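BIFUNCTIONAL PROTEIN Proline utilization A (PutA) (PDB 5UX5) probably oxidises proline to glutamate in two steps, pairing an FAD-dependent proline dehydrogenase with an NAD-dependent aldehyde dehydrogenase in one chain. Local coordinates at residues 626-631 with 646-651. Sequence-based numbering, arbitrary orientation.
With NAD (nicotinamide-adenine-dinucleotide), chain F.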
ATOM      1  N   CYS A 626     -18.019  -7.273  15.063  1.00 37.47           N
ATOM      2  CA  CYS A 626     -17.369  -6.138  14.409  1.00 35.95           C
ATOM      3  C   CYS A 626     -18.323  -4.948  14.273  1.00 34.94           C
ATOM      4  O   CYS A 626     -17.987  -3.819  14.656  1.00 29.67           O
ATOM      5  CB  CYS A 626     -16.823  -6.563  13.047  1.00 37.21           C
ATOM      6  SG  CYS A 626     -15.342  -7.623  13.134  1.00 39.97           S
ATOM      7  N   ALA A 627     -19.530  -5.191  13.764  1.00 30.26           N
ATOM      8  CA  ALA A 627     -20.524  -4.128  13.697  1.00 29.94           C
ATOM      9  C   ALA A 627     -20.819  -3.556  15.072  1.00 36.96           C
ATOM     10  O   ALA A 627     -20.973  -2.339  15.221  1.00 30.39           O
ATOM     11  CB  ALA A 627     -21.808  -4.653  13.072  1.00 30.22           C
ATOM     12  N   GLU A 628     -20.907  -4.418  16.094  1.00 32.16           N
ATOM     13  CA  GLU A 628     -21.238  -3.908  17.416  1.00 33.18           C
ATOM     14  C   GLU A 628     -20.143  -2.994  17.954  1.00 41.73           C
ATOM     15  O   GLU A 628     -20.435  -1.911  18.476  1.00 37.39           O
ATOM     16  CB  GLU A 628     -21.506  -5.055  18.371  1.00 37.77           C
ATOM     17  CG  GLU A 628     -22.801  -5.804  18.142  1.00 47.19           C
ATOM     18  CD  GLU A 628     -24.014  -4.994  18.551  1.00 56.01           C
ATOM     19  OE1 GLU A 628     -23.827  -4.001  19.288  1.00 54.28           O
ATOM     20  OE2 GLU A 628     -25.149  -5.352  18.143  1.00 61.10           O
ATOM     21  N   VAL A 629     -18.877  -3.401  17.819  1.00 43.58           N
ATOM     22  CA  VAL A 629     -17.779  -2.571  18.315  1.00 43.14           C
ATOM     23  C   VAL A 629     -17.746  -1.250  17.561  1.00 41.71           C
ATOM     24  O   VAL A 629     -17.583  -0.184  18.164  1.00 36.83           O
ATOM     25  CB  VAL A 629     -16.437  -3.330  18.245  1.00 37.93           C
ATOM     26  CG1 VAL A 629     -15.265  -2.438  18.656  1.00 31.54           C
ATOM     27  CG2 VAL A 629     -16.483  -4.563  19.108  1.00 33.51           C
ATOM     28  N   ALA A 630     -17.904  -1.300  16.231  1.00 43.94           N
ATOM     29  CA  ALA A 630     -17.969  -0.067  15.439  1.00 38.43           C
ATOM     30  C   ALA A 630     -19.143   0.811  15.862  1.00 43.70           C
ATOM     31  O   ALA A 630     -19.009   2.038  15.954  1.00 41.81           O
ATOM     32  CB  ALA A 630     -18.082  -0.391  13.951  1.00 27.63           C
ATOM     33  N   LEU A 631     -20.289   0.201  16.176  1.00 44.79           N
ATOM     34  CA  LEU A 631     -21.457   1.007  16.511  1.00 40.09           C
ATOM     35  C   LEU A 631     -21.208   1.888  17.730  1.00 42.81           C
ATOM     36  O   LEU A 631     -21.776   2.987  17.818  1.00 40.86           O
ATOM     37  CB  LEU A 631     -22.682   0.122  16.755  1.00 31.31           C
ATOM     38  CG  LEU A 631     -23.974   0.951  16.697  1.00 38.27           C
ATOM     39  CD1 LEU A 631     -24.157   1.421  15.271  1.00 30.12           C
ATOM     40  CD2 LEU A 631     -25.199   0.198  17.206  1.00 38.64           C
ATOM     41  N   LEU A 646     -28.898  -0.709  13.980  1.00 36.94           N
ATOM     42  CA  LEU A 646     -28.174  -1.942  13.680  1.00 31.83           C
ATOM     43  C   LEU A 646     -29.138  -3.103  13.855  1.00 42.41           C
ATOM     44  O   LEU A 646     -29.678  -3.290  14.948  1.00 42.34           O
ATOM     45  CB  LEU A 646     -26.979  -2.101  14.618  1.00 32.98           C
ATOM     46  CG  LEU A 646     -26.008  -3.292  14.566  1.00 32.30           C
ATOM     47  CD1 LEU A 646     -25.333  -3.451  13.243  1.00 31.04           C
ATOM     48  CD2 LEU A 646     -24.959  -3.096  15.630  1.00 35.38           C
ATOM     49  N   MET A 647     -29.381  -3.859  12.784  1.00 41.62           N
ATOM     50  CA  MET A 647     -30.404  -4.902  12.791  1.00 38.49           C
ATOM     51  C   MET A 647     -29.783  -6.228  12.360  1.00 40.96           C
ATOM     52  O   MET A 647     -29.539  -6.447  11.166  1.00 36.45           O
ATOM     53  CB  MET A 647     -31.590  -4.545  11.882  1.00 35.78           C
ATOM     54  CG  MET A 647     -32.394  -3.302  12.254  1.00 45.08           C
ATOM     55  SD  MET A 647     -33.969  -3.110  11.309  1.00 57.30           S
ATOM     56  CE  MET A 647     -34.899  -4.582  11.780  1.00 35.12           C
ATOM     57  N   HIS A 648     -29.581  -7.135  13.319  1.00 41.37           N
ATOM     58  CA  HIS A 648     -29.100  -8.485  13.009  1.00 46.05           C
ATOM     59  C   HIS A 648     -30.282  -9.370  12.605  1.00 43.89           C
ATOM     60  O   HIS A 648     -30.694 -10.285  13.317  1.00 51.50           O
ATOM     61  CB  HIS A 648     -28.355  -9.092  14.194  1.00 36.90           C
ATOM     62  CG  HIS A 648     -27.199  -8.277  14.684  1.00 36.13           C
ATOM     63  ND1 HIS A 648     -26.096  -8.000  13.906  1.00 36.48           N
ATOM     64  CD2 HIS A 648     -26.957  -7.717  15.897  1.00 39.70           C
ATOM     65  CE1 HIS A 648     -25.231  -7.292  14.614  1.00 41.50           C
ATOM     66  NE2 HIS A 648     -25.729  -7.105  15.825  1.00 35.59           N
ATOM     67  N   THR A 649     -30.842  -9.076  11.437  1.00 36.95           N
ATOM     68  CA  THR A 649     -31.890  -9.935  10.911  1.00 36.81           C
ATOM     69  C   THR A 649     -31.283 -11.240  10.423  1.00 39.79           C
ATOM     70  O   THR A 649     -30.111 -11.306  10.023  1.00 39.25           O
ATOM     71  CB  THR A 649     -32.654  -9.276   9.746  1.00 41.57           C
ATOM     72  OG1 THR A 649     -31.836  -9.265   8.564  1.00 41.56           O
ATOM     73  CG2 THR A 649     -33.064  -7.851  10.076  1.00 37.91           C
ATOM     74  N   ASP A 650     -32.099 -12.287  10.460  1.00 41.05           N
ATOM     75  CA  ASP A 650     -31.736 -13.534   9.825  1.00 39.28           C
ATOM     76  C   ASP A 650     -31.773 -13.346   8.309  1.00 42.06           C
ATOM     77  O   ASP A 650     -31.957 -12.249   7.797  1.00 43.01           O
ATOM     78  CB  ASP A 650     -32.661 -14.668  10.261  1.00 41.23           C
ATOM     79  CG  ASP A 650     -34.116 -14.364   9.996  1.00 54.78           C
ATOM     80  OD1 ASP A 650     -34.395 -13.518   9.112  1.00 64.48           O
ATOM     81  OD2 ASP A 650     -34.991 -14.975  10.655  1.00 53.28           O
ATOM     82  N   GLU A 651     -31.559 -14.438   7.596  1.00 47.26           N
ATOM     83  CA  GLU A 651     -31.720 -14.517   6.157  1.00 42.61           C
ATOM     84  C   GLU A 651     -32.956 -15.333   5.798  1.00 49.53           C
ATOM     85  O   GLU A 651     -32.986 -16.009   4.767  1.00 58.38           O
ATOM     86  CB  GLU A 651     -30.456 -15.110   5.542  1.00 41.91           C
ATOM     87  CG  GLU A 651     -29.242 -14.227   5.778  1.00 45.16           C
ATOM     88  CD  GLU A 651     -27.994 -14.720   5.062  1.00 56.73           C
ATOM     89  OE1 GLU A 651     -26.921 -14.080   5.219  1.00 57.60           O
ATOM     90  OE2 GLU A 651     -28.087 -15.718   4.307  1.00 55.67           O
TER
HETATM   91  PA  NAD F2002     -23.840 -12.541   0.447  1.00 46.97           P
HETATM   92  O1A NAD F2002     -23.812 -11.908  -0.988  1.00 44.87           O
HETATM   93  O2A NAD F2002     -24.681 -13.861   0.430  1.00 49.98           O
HETATM   94  O5B NAD F2002     -24.542 -11.559   1.454  1.00 47.22           O
HETATM   95  C5B NAD F2002     -23.976 -10.341   1.870  1.00 41.56           C
HETATM   96  C4B NAD F2002     -24.925  -9.622   2.829  1.00 42.18           C
HETATM   97  O4B NAD F2002     -26.304  -9.727   2.461  1.00 34.01           O
HETATM   98  C3B NAD F2002     -24.770 -10.118   4.234  1.00 41.69           C
HETATM   99  O3B NAD F2002     -25.036  -9.125   5.159  1.00 42.84           O
HETATM  100  C2B NAD F2002     -25.801 -11.175   4.198  1.00 41.89           C
HETATM  101  O2B NAD F2002     -26.116 -11.721   5.430  1.00 38.11           O
HETATM  102  C1B NAD F2002     -26.918 -10.469   3.499  1.00 35.95           C
HETATM  103  N9A NAD F2002     -27.930 -11.389   2.993  1.00 41.27           N
HETATM  104  C8A NAD F2002     -27.757 -12.378   2.043  1.00 39.39           C
HETATM  105  N7A NAD F2002     -28.924 -13.025   1.840  1.00 43.63           N
HETATM  106  C5A NAD F2002     -29.922 -12.474   2.659  1.00 43.93           C
HETATM  107  C6A NAD F2002     -31.277 -12.714   2.862  1.00 43.94           C
HETATM  108  N6A NAD F2002     -31.991 -13.754   2.163  1.00 40.78           N
HETATM  109  N1A NAD F2002     -31.955 -11.962   3.746  1.00 46.59           N
HETATM  110  C2A NAD F2002     -31.352 -10.972   4.452  1.00 46.85           C
HETATM  111  N3A NAD F2002     -30.029 -10.702   4.276  1.00 46.35           N
HETATM  112  C4A NAD F2002     -29.300 -11.425   3.400  1.00 44.70           C
HETATM  113  O3  NAD F2002     -22.310 -12.727   0.873  1.00 65.37           O
HETATM  114  PN  NAD F2002     -21.624 -13.920   1.710  1.00 79.15           P
HETATM  115  O1N NAD F2002     -22.533 -15.094   2.008  1.00 79.07           O
HETATM  116  O2N NAD F2002     -21.298 -13.382   3.072  1.00 74.70           O
HETATM  117  O5D NAD F2002     -20.333 -14.354   0.852  1.00 77.41           O
HETATM  118  C5D NAD F2002     -20.554 -14.827  -0.469  1.00 74.56           C
HETATM  119  C4D NAD F2002     -19.467 -14.529  -1.506  1.00 71.63           C
HETATM  120  O4D NAD F2002     -19.233 -13.167  -1.776  1.00 66.09           O
HETATM  121  C3D NAD F2002     -18.095 -15.046  -1.242  1.00 72.15           C
HETATM  122  O3D NAD F2002     -17.988 -16.422  -1.215  1.00 67.79           O
HETATM  123  C2D NAD F2002     -17.448 -14.504  -2.454  1.00 71.17           C
HETATM  124  O2D NAD F2002     -17.471 -15.460  -3.454  1.00 64.90           O
HETATM  125  C1D NAD F2002     -18.234 -13.252  -2.770  1.00 66.83           C
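Leu646, at the end of strand 644-646, reaches across to Ala627, Glu628 and Leu631 of helix 624-636. The pairing belongs to the Rossmann-type NAD-binding fold of the aldehyde dehydrogenase half: helix 624-636 is the crossover between the parallel strands 614-618 and 644-646. From CB outward, Leu646 first meets Leu631, whose CD2 is 3.9 Å from Leu646 CB. CG stands anti to the backbone N (chi1 -180°), which carries the two methyls to the helix. There they part: CD1 rests on Ala627 CB at 3.7 Å, while CD2 touches both Leu631 CD2, also 3.7 Å away, and the Glu628 carboxylate, whose OE2 is 3.4 Å from it. The Glu628 chain bends at chi2 (-72°) and brings OE2 to the edge of the His648 ring. His648 NE2 donates to Glu628 OE2 over 3.0 Å, nearly in the ring plane and on the anti side of the carboxylate, whose plane is turned 46° from the ring. Trp493 packs edge-to-face with that ring. His648 centres an inverse gamma turn, beyond which the loop runs to the cofactor. Glu651 CG lies against the adenine, 3.6 Å from NAD C5A, and the adenosine ribose hydroxyl O2B donates a hydrogen bond to Glu651 OE1.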